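Local coordinates for CRP-like protein Clp (Xanthomonas campestris pv. campestris, PDB 3IWZ), which acts as a global transcriptional regulator of virulence genes, a homodimeric CRP-family DNA-binding protein whose DNA binding appears to be abolished by c-di-GMP, at residues A52-I66 and I101-Y115. Sequence-based numbering, arbitrary orientation.
Sequences AGTLYYVISGSVSII and ILRTRTQCELAEISY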
loop_
_atom_site.group_PDB
_atom_site.type_symbol
_atom_site.label_atom_id
_atom_site.label_comp_id
_atom_site.label_asym_id
_atom_site.label_seq_id
_atom_site.Cartn_x
_atom_site.Cartn_y
_atom_site.Cartn_z
ATOM N N ALA D 52 0.815 19.146 5.458
ATOM C CA ALA D 52 1.322 17.890 5.984
ATOM C C ALA D 52 2.674 18.119 6.620
ATOM O O ALA D 52 3.711 17.903 5.996
ATOM C CB ALA D 52 1.434 16.856 4.867
ATOM N N GLY D 53 2.661 18.570 7.865
ATOM C CA GLY D 53 3.907 18.812 8.563
ATOM C C GLY D 53 3.831 18.161 9.925
ATOM O O GLY D 53 4.662 18.410 10.793
ATOM N N THR D 54 2.839 17.292 10.093
ATOM C CA THR D 54 2.615 16.620 11.363
ATOM C C THR D 54 2.445 15.101 11.294
ATOM O O THR D 54 1.855 14.555 10.366
ATOM C CB THR D 54 1.368 17.214 12.047
ATOM O OG1 THR D 54 1.576 18.615 12.272
ATOM C CG2 THR D 54 1.096 16.523 13.373
ATOM N N LEU D 55 2.958 14.427 12.310
ATOM C CA LEU D 55 2.859 12.986 12.400
ATOM C C LEU D 55 1.909 12.739 13.562
ATOM O O LEU D 55 1.879 13.514 14.512
ATOM C CB LEU D 55 4.233 12.393 12.724
ATOM C CG LEU D 55 4.577 10.925 12.470
ATOM C CD1 LEU D 55 5.472 10.449 13.618
ATOM C CD2 LEU D 55 3.345 10.070 12.388
ATOM N N TYR D 56 1.123 11.674 13.486
ATOM C CA TYR D 56 0.214 11.354 14.573
ATOM C C TYR D 56 0.491 9.969 15.121
ATOM O O TYR D 56 0.850 9.061 14.379
ATOM C CB TYR D 56 -1.229 11.418 14.101
ATOM C CG TYR D 56 -1.718 12.808 13.793
ATOM C CD1 TYR D 56 -2.053 13.692 14.819
ATOM C CD2 TYR D 56 -1.876 13.232 12.479
ATOM C CE1 TYR D 56 -2.541 14.954 14.543
ATOM C CE2 TYR D 56 -2.362 14.499 12.192
ATOM C CZ TYR D 56 -2.693 15.353 13.227
ATOM O OH TYR D 56 -3.184 16.600 12.945
ATOM N N TYR D 57 0.328 9.829 16.431
ATOM C CA TYR D 57 0.506 8.557 17.115
ATOM C C TYR D 57 -0.801 8.329 17.871
ATOM O O TYR D 57 -1.180 9.142 18.714
ATOM C CB TYR D 57 1.668 8.635 18.099
ATOM C CG TYR D 57 1.824 7.398 18.948
ATOM C CD1 TYR D 57 2.624 6.335 18.533
ATOM C CD2 TYR D 57 1.159 7.282 20.162
ATOM C CE1 TYR D 57 2.755 5.187 19.310
ATOM C CE2 TYR D 57 1.283 6.143 20.949
ATOM C CZ TYR D 57 2.081 5.101 20.518
ATOM O OH TYR D 57 2.204 3.979 21.299
ATOM N N VAL D 58 -1.498 7.243 17.545
ATOM C CA VAL D 58 -2.762 6.914 18.191
ATOM C C VAL D 58 -2.529 6.381 19.601
ATOM O O VAL D 58 -2.066 5.255 19.777
ATOM C CB VAL D 58 -3.543 5.827 17.413
ATOM C CG1 VAL D 58 -4.890 5.589 18.075
ATOM C CG2 VAL D 58 -3.717 6.223 15.959
ATOM N N ILE D 59 -2.855 7.194 20.601
ATOM C CA ILE D 59 -2.686 6.790 21.990
ATOM C C ILE D 59 -3.857 5.926 22.438
ATOM O O ILE D 59 -3.681 4.917 23.126
ATOM C CB ILE D 59 -2.561 8.017 22.921
ATOM C CG1 ILE D 59 -1.191 8.676 22.717
ATOM C CG2 ILE D 59 -2.747 7.587 24.378
ATOM C CD1 ILE D 59 -0.887 9.823 23.658
ATOM N N SER D 60 -5.056 6.332 22.047
ATOM C CA SER D 60 -6.256 5.595 22.387
ATOM C C SER D 60 -7.278 5.930 21.330
ATOM O O SER D 60 -7.250 7.011 20.752
ATOM C CB SER D 60 -6.798 6.014 23.757
ATOM O OG SER D 60 -7.468 7.265 23.692
ATOM N N GLY D 61 -8.177 4.999 21.077
ATOM C CA GLY D 61 -9.194 5.246 20.084
ATOM C C GLY D 61 -8.977 4.444 18.821
ATOM O O GLY D 61 -8.017 3.685 18.678
ATOM N N SER D 62 -9.900 4.625 17.895
ATOM C CA SER D 62 -9.859 3.928 16.628
ATOM C C SER D 62 -10.049 4.983 15.535
ATOM O O SER D 62 -10.923 5.848 15.641
ATOM C CB SER D 62 -10.982 2.881 16.598
ATOM O OG SER D 62 -10.883 2.013 15.485
ATOM N N VAL D 63 -9.202 4.918 14.512
ATOM C CA VAL D 63 -9.262 5.833 13.379
ATOM C C VAL D 63 -9.316 5.035 12.082
ATOM O O VAL D 63 -9.112 3.820 12.060
ATOM C CB VAL D 63 -8.026 6.768 13.317
ATOM C CG1 VAL D 63 -7.976 7.671 14.553
ATOM C CG2 VAL D 63 -6.760 5.942 13.212
ATOM N N SER D 64 -9.606 5.719 10.991
ATOM C CA SER D 64 -9.663 5.049 9.714
ATOM C C SER D 64 -8.907 5.915 8.717
ATOM O O SER D 64 -8.864 7.134 8.863
ATOM C CB SER D 64 -11.116 4.877 9.264
ATOM O OG SER D 64 -11.701 6.129 8.946
ATOM N N ILE D 65 -8.287 5.275 7.733
ATOM C CA ILE D 65 -7.571 5.995 6.684
ATOM C C ILE D 65 -8.438 5.794 5.450
ATOM O O ILE D 65 -8.684 4.661 5.037
ATOM C CB ILE D 65 -6.169 5.418 6.418
ATOM C CG1 ILE D 65 -5.276 5.582 7.653
ATOM C CG2 ILE D 65 -5.544 6.110 5.217
ATOM C CD1 ILE D 65 -4.941 7.013 8.012
ATOM N N ILE D 66 -8.909 6.892 4.875
ATOM C CA ILE D 66 -9.780 6.823 3.718
ATOM C C ILE D 66 -9.214 7.578 2.521
ATOM O O ILE D 66 -8.603 8.635 2.673
ATOM C CB ILE D 66 -11.177 7.403 4.067
ATOM C CG1 ILE D 66 -11.597 6.931 5.463
ATOM C CG2 ILE D 66 -12.209 6.950 3.031
ATOM C CD1 ILE D 66 -13.021 7.311 5.855
ATOM N N ILE D 101 -7.725 10.740 3.943
ATOM C CA ILE D 101 -8.528 11.198 5.070
ATOM C C ILE D 101 -8.203 10.359 6.298
ATOM O O ILE D 101 -8.124 9.132 6.212
ATOM C CB ILE D 101 -10.039 10.995 4.848
ATOM C CG1 ILE D 101 -10.513 11.709 3.586
ATOM C CG2 ILE D 101 -10.798 11.513 6.061
ATOM C CD1 ILE D 101 -12.021 11.554 3.337
ATOM N N LEU D 102 -8.019 11.033 7.432
ATOM C CA LEU D 102 -7.771 10.389 8.719
ATOM C C LEU D 102 -9.028 10.710 9.529
ATOM O O LEU D 102 -9.242 11.856 9.939
ATOM C CB LEU D 102 -6.548 10.981 9.415
ATOM C CG LEU D 102 -6.336 10.511 10.856
ATOM C CD1 LEU D 102 -6.060 9.008 10.877
ATOM C CD2 LEU D 102 -5.181 11.279 11.487
ATOM N N ARG D 103 -9.853 9.696 9.758
ATOM C CA ARG D 103 -11.120 9.872 10.456
ATOM C C ARG D 103 -11.260 9.000 11.704
ATOM O O ARG D 103 -11.084 7.782 11.647
ATOM C CB ARG D 103 -12.240 9.581 9.449
ATOM C CG ARG D 103 -13.647 9.437 9.983
ATOM C CD ARG D 103 -14.582 9.056 8.831
ATOM N NE ARG D 103 -14.634 10.098 7.803
ATOM C CZ ARG D 103 -15.149 9.934 6.585
ATOM N NH1 ARG D 103 -15.660 8.762 6.218
ATOM N NH2 ARG D 103 -15.156 10.946 5.735
ATOM N N THR D 104 -11.561 9.631 12.838
ATOM C CA THR D 104 -11.755 8.904 14.095
ATOM C C THR D 104 -13.038 8.075 13.982
ATOM O O THR D 104 -14.041 8.549 13.456
ATOM C CB THR D 104 -11.916 9.864 15.298
ATOM O OG1 THR D 104 -13.080 10.688 15.103
ATOM C CG2 THR D 104 -10.680 10.743 15.457
ATOM N N ARG D 105 -13.007 6.840 14.468
ATOM C CA ARG D 105 -14.189 5.979 14.409
ATOM C C ARG D 105 -14.844 5.979 15.779
ATOM O O ARG D 105 -16.000 5.591 15.931
ATOM C CB ARG D 105 -13.804 4.555 14.035
ATOM C CG ARG D 105 -13.071 4.408 12.722
ATOM C CD ARG D 105 -12.647 2.961 12.548
ATOM N NE ARG D 105 -13.811 2.082 12.558
ATOM C CZ ARG D 105 -13.915 0.992 13.309
ATOM N NH1 ARG D 105 -12.923 0.648 14.116
ATOM N NH2 ARG D 105 -15.011 0.246 13.253
ATOM N N THR D 106 -14.072 6.409 16.770
ATOM C CA THR D 106 -14.522 6.507 18.152
ATOM C C THR D 106 -13.843 7.743 18.711
ATOM O O THR D 106 -13.157 8.464 17.984
ATOM C CB THR D 106 -14.069 5.292 19.002
ATOM O OG1 THR D 106 -12.640 5.269 19.078
ATOM C CG2 THR D 106 -14.559 3.988 18.397
ATOM N N GLN D 107 -14.038 8.001 19.997
ATOM C CA GLN D 107 -13.391 9.142 20.627
ATOM C C GLN D 107 -11.913 8.747 20.675
ATOM O O GLN D 107 -11.592 7.603 20.986
ATOM C CB GLN D 107 -13.952 9.347 22.037
ATOM C CG GLN D 107 -13.592 10.672 22.686
ATOM C CD GLN D 107 -14.621 11.102 23.726
ATOM O OE1 GLN D 107 -14.300 11.258 24.905
ATOM N NE2 GLN D 107 -15.867 11.289 23.288
ATOM N N CYS D 108 -11.011 9.673 20.377
ATOM C CA CYS D 108 -9.593 9.321 20.366
ATOM C C CYS D 108 -8.645 10.291 21.037
ATOM O O CYS D 108 -8.925 11.480 21.158
ATOM C CB CYS D 108 -9.100 9.144 18.918
ATOM S SG CYS D 108 -9.928 7.883 17.954
ATOM N N GLU D 109 -7.502 9.757 21.449
ATOM C CA GLU D 109 -6.441 10.551 22.043
ATOM C C GLU D 109 -5.284 10.371 21.054
ATOM O O GLU D 109 -4.824 9.254 20.833
ATOM C CB GLU D 109 -6.035 10.010 23.418
ATOM C CG GLU D 109 -5.830 11.111 24.451
ATOM C CD GLU D 109 -4.683 10.840 25.404
ATOM O OE1 GLU D 109 -4.665 9.757 26.032
ATOM O OE2 GLU D 109 -3.805 11.720 25.530
ATOM N N LEU D 110 -4.848 11.458 20.432
ATOM C CA LEU D 110 -3.755 11.388 19.468
ATOM C C LEU D 110 -2.641 12.338 19.862
ATOM O O LEU D 110 -2.889 13.496 20.182
ATOM C CB LEU D 110 -4.245 11.758 18.061
ATOM C CG LEU D 110 -5.433 10.981 17.483
ATOM C CD1 LEU D 110 -5.755 11.499 16.097
ATOM C CD2 LEU D 110 -5.115 9.501 17.436
ATOM N N ALA D 111 -1.413 11.841 19.843
ATOM C CA ALA D 111 -0.262 12.659 20.171
ATOM C C ALA D 111 0.367 13.073 18.849
ATOM O O ALA D 111 0.744 12.218 18.052
ATOM C CB ALA D 111 0.733 11.858 21.000
ATOM N N GLU D 112 0.472 14.375 18.607
ATOM C CA GLU D 112 1.065 14.854 17.370
ATOM C C GLU D 112 2.409 15.546 17.581
ATOM O O GLU D 112 2.678 16.111 18.645
ATOM C CB GLU D 112 0.105 15.801 16.632
ATOM C CG GLU D 112 -0.312 17.037 17.408
ATOM C CD GLU D 112 -0.988 18.080 16.527
ATOM O OE1 GLU D 112 -1.559 19.040 17.085
ATOM O OE2 GLU D 112 -0.940 17.950 15.281
ATOM N N ILE D 113 3.251 15.474 16.554
ATOM C CA ILE D 113 4.572 16.091 16.562
ATOM C C ILE D 113 4.955 16.427 15.124
ATOM O O ILE D 113 4.771 15.612 14.211
ATOM C CB ILE D 113 5.647 15.154 17.167
ATOM C CG1 ILE D 113 6.943 15.943 17.393
ATOM C CG2 ILE D 113 5.918 13.977 16.223
ATOM C CD1 ILE D 113 7.957 15.225 18.264
ATOM N N SER D 114 5.476 17.634 14.926
ATOM C CA SER D 114 5.867 18.085 13.594
ATOM C C SER D 114 7.031 17.258 13.074
ATOM O O SER D 114 7.883 16.814 13.847
ATOM C CB SER D 114 6.271 19.559 13.630
ATOM O OG SER D 114 7.459 19.745 14.381
ATOM N N TYR D 115 7.073 17.051 11.762
ATOM C CA TYR D 115 8.163 16.280 11.177
ATOM C C TYR D 115 9.502 16.955 11.491
ATOM O O TYR D 115 10.433 16.325 11.996
ATOM C CB TYR D 115 8.018 16.181 9.651
ATOM C CG TYR D 115 6.732 15.560 9.143
ATOM C CD1 TYR D 115 6.176 14.437 9.761
ATOM C CD2 TYR D 115 6.110 16.060 8.000
ATOM C CE1 TYR D 115 5.036 13.828 9.249
ATOM C CE2 TYR D 115 4.977 15.462 7.483
ATOM C CZ TYR D 115 4.446 14.346 8.109
ATOM O OH TYR D 115 3.349 13.744 7.574
#
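The jelly-roll beta sandwich of the cyclic nucleotide-binding domain illustrates how two chain segments can run antiparallel through both sheets of a fold: 54-58 pairs with 108-114 in one sheet, 63-66 with 101-104 in the other. At the passage between sheets a classic beta bulge sets Ile59 and Ser60 against Glu109, whose carbonyl O accepts from Ile59 N at 2.9 Å and, on a lone pair, from Ser60 N at 3.2 Å. Beyond it, Arg105 N donates a nearly straight hydrogen bond to Ser62 O at 2.6 Å. The Arg105 side chain folds back through a bend at chi3 (60°), bringing NH1 to 2.8 Å from Ser62 OG, while its guanidinium also forms a cation-pi contact with Tyr79. Arg103 O is gripped twice, by Ser64 N and by Ser64 OG from opposite faces of its plane. Farther along, CD1 of Ile66 covers one face of the Arg103 guanidinium, which is salt-bridged to Asp44 and Glu74. Between the sheets, CD1 of Leu102 meets Ile65 CD1, its same-sheet neighbour, at 3.7 Å and its other branch, CD2, approaches Tyr56 CD2 at 4.0 Å, so a leucine of one sheet reaches across to the other. Glu112 lies alongside the Tyr56 ring, carboxylate and ring planes only 11° apart, and is salt-bridged to Arg37. At the far end Tyr115 lays its ring face over the Gly53-Thr54 peptide, with Thr54 N 3.8 Å above the ring centre, and its hydroxyl bonds to Gly87 O. Backbone bonds thus fix the strand register, apolar branches join the layers, and the charged ends of Arg103 and Glu112 are tied to neighbouring parts of the domain.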